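Local coordinates for protein cyclin-dependent kinase inhibitor 3 (Homo sapiens, PDB 1FPZ) that removes phosphate from phosphotyrosine and phosphoserine or phosphothreonine residues as a dual-specificity phosphatase, dephosphorylating CDK2 in a cyclin-dependent manner, at residues E125-L130 / L156-T161. The protein carries 1 engineered substitution. Residues are numbered along the deposited sequence; the frame is centred on the assembly and turned at random.
Sequences ELTTCL and LYLSDT
The ring of Tyr157 meets Thr127 at its edge: the hydroxyl OG1 lies near the ring plane, 3.4 Å from CE2, while the Tyr157 side chain also touches Met123 and Glu124, about one turn earlier on the same helix as Thr127. Two helices of the protein-tyrosine phosphatase α/β fold, 116-131 and 146-158, are joined here through a few side chains, with no hydrogen bond between segments 125-130 and 156-161. The pairing illustrates how a helical threonine can use both branches in an interface without a hydrogen bond across it. OG1 is hydrogen-bonded to the carbonyl O of Met123, which gives the hydroxyl a polar partner within its own helix while it lies against the aromatic edge. The same rotation, with CG2 anti to the backbone N, leaves the methyl for Leu158, whose CD2 comes within 4.1 Å of Thr127 CG2 as the two side chains run past each other in opposite directions. Tyr157 instead crosses Thr127 at about a right angle. Thr127 thereby touches two successive residues, Tyr157 and Leu158, in the last turn of helix 146-158. Beyond Leu158 the chain leaves helical geometry, and Ser159 opens an ST turn, its OG accepting from Thr161 N at 3.2 Å. Leu158 also rests on Val37, and the buried Leu126 joins the same two helices through Val150 and Leu154. One turn after Thr127, the methyls Leu130 CD1 and Leu158 CD1 meet at 4.3 Å.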
loop_
_atom_site.group_PDB
_atom_site.type_symbol
_atom_site.label_atom_id
_atom_site.label_comp_id
_atom_site.label_asym_id
_atom_site.label_seq_id
_atom_site.Cartn_x
_atom_site.Cartn_y
_atom_site.Cartn_z
ATOM N N GLU A 125 11.530 -3.866 -0.364
ATOM C CA GLU A 125 11.165 -3.821 -1.775
ATOM C C GLU A 125 10.691 -2.410 -2.152
ATOM O O GLU A 125 10.882 -1.958 -3.289
ATOM C CB GLU A 125 10.063 -4.855 -2.102
ATOM C CG GLU A 125 10.499 -6.326 -2.021
ATOM C CD GLU A 125 9.397 -7.294 -2.425
ATOM O OE1 GLU A 125 9.667 -8.502 -2.569
ATOM O OE2 GLU A 125 8.255 -6.861 -2.618
ATOM N N LEU A 126 10.057 -1.721 -1.203
ATOM C CA LEU A 126 9.566 -0.367 -1.461
ATOM C C LEU A 126 10.766 0.555 -1.645
ATOM O O LEU A 126 10.854 1.288 -2.627
ATOM C CB LEU A 126 8.702 0.124 -0.297
ATOM C CG LEU A 126 7.265 -0.402 -0.140
ATOM C CD1 LEU A 126 6.719 -0.095 1.245
ATOM C CD2 LEU A 126 6.394 0.245 -1.211
ATOM N N THR A 127 11.685 0.515 -0.690
ATOM C CA THR A 127 12.859 1.362 -0.760
ATOM C C THR A 127 13.595 1.188 -2.068
ATOM O O THR A 127 14.032 2.161 -2.669
ATOM C CB THR A 127 13.788 1.080 0.394
ATOM O OG1 THR A 127 13.051 1.202 1.622
ATOM C CG2 THR A 127 14.924 2.077 0.398
ATOM N N THR A 128 13.707 -0.050 -2.531
ATOM C CA THR A 128 14.390 -0.321 -3.783
ATOM C C THR A 128 13.664 0.305 -4.963
ATOM O O THR A 128 14.305 0.794 -5.892
ATOM C CB THR A 128 14.502 -1.822 -4.035
ATOM O OG1 THR A 128 15.342 -2.406 -3.030
ATOM C CG2 THR A 128 15.077 -2.086 -5.409
ATOM N N CYS A 129 12.332 0.259 -4.942
ATOM C CA CYS A 129 11.535 0.838 -6.014
ATOM C C CYS A 129 11.828 2.331 -6.087
ATOM O O CYS A 129 11.932 2.882 -7.166
ATOM C CB CYS A 129 10.022 0.643 -5.766
ATOM S SG CYS A 129 9.180 -0.737 -6.625
ATOM N N LEU A 130 11.955 2.976 -4.935
ATOM C CA LEU A 130 12.209 4.407 -4.906
ATOM C C LEU A 130 13.648 4.709 -5.330
ATOM O O LEU A 130 13.873 5.547 -6.195
ATOM C CB LEU A 130 11.903 4.970 -3.511
ATOM C CG LEU A 130 10.509 4.600 -2.970
ATOM C CD1 LEU A 130 10.387 4.965 -1.504
ATOM C CD2 LEU A 130 9.440 5.284 -3.778
ATOM N N LEU A 156 8.432 5.832 9.006
ATOM C CA LEU A 156 9.251 5.544 10.186
ATOM C C LEU A 156 10.518 4.841 9.731
ATOM O O LEU A 156 11.610 5.060 10.264
ATOM C CB LEU A 156 8.519 4.615 11.144
ATOM C CG LEU A 156 7.413 5.097 12.072
ATOM C CD1 LEU A 156 6.894 6.478 11.715
ATOM C CD2 LEU A 156 6.322 4.079 12.005
ATOM N N TYR A 157 10.353 3.984 8.735
ATOM C CA TYR A 157 11.449 3.207 8.198
ATOM C C TYR A 157 12.535 4.089 7.606
ATOM O O TYR A 157 13.708 3.925 7.934
ATOM C CB TYR A 157 10.901 2.234 7.148
ATOM C CG TYR A 157 11.902 1.216 6.658
ATOM C CD1 TYR A 157 12.271 0.120 7.450
ATOM C CD2 TYR A 157 12.492 1.359 5.406
ATOM C CE1 TYR A 157 13.217 -0.808 6.992
ATOM C CE2 TYR A 157 13.415 0.457 4.938
ATOM C CZ TYR A 157 13.780 -0.629 5.727
ATOM O OH TYR A 157 14.672 -1.531 5.205
ATOM N N LEU A 158 12.155 5.036 6.750
ATOM C CA LEU A 158 13.147 5.915 6.128
ATOM C C LEU A 158 13.567 7.124 6.971
ATOM O O LEU A 158 14.434 7.880 6.562
ATOM C CB LEU A 158 12.659 6.394 4.756
ATOM C CG LEU A 158 12.506 5.353 3.647
ATOM C CD1 LEU A 158 11.671 5.920 2.522
ATOM C CD2 LEU A 158 13.875 4.931 3.130
ATOM N N SER A 159 12.946 7.324 8.128
ATOM C CA SER A 159 13.327 8.445 8.994
ATOM C C SER A 159 13.440 8.020 10.452
ATOM O O SER A 159 12.612 7.276 10.966
ATOM C CB SER A 159 12.326 9.594 8.908
ATOM O OG SER A 159 12.709 10.622 9.803
ATOM N N ASP A 160 14.459 8.509 11.131
ATOM C CA ASP A 160 14.630 8.133 12.511
ATOM C C ASP A 160 14.184 9.263 13.422
ATOM O O ASP A 160 14.245 9.153 14.646
ATOM C CB ASP A 160 16.089 7.742 12.728
ATOM C CG ASP A 160 16.497 6.555 11.853
ATOM O OD1 ASP A 160 17.693 6.457 11.481
ATOM O OD2 ASP A 160 15.608 5.718 11.539
ATOM N N THR A 161 13.679 10.330 12.812
ATOM C CA THR A 161 13.235 11.496 13.563
ATOM C C THR A 161 11.714 11.641 13.652
ATOM O O THR A 161 11.196 12.279 14.574
ATOM C CB THR A 161 13.818 12.782 12.938
ATOM O OG1 THR A 161 13.089 13.109 11.751
ATOM C CG2 THR A 161 15.281 12.575 12.557
#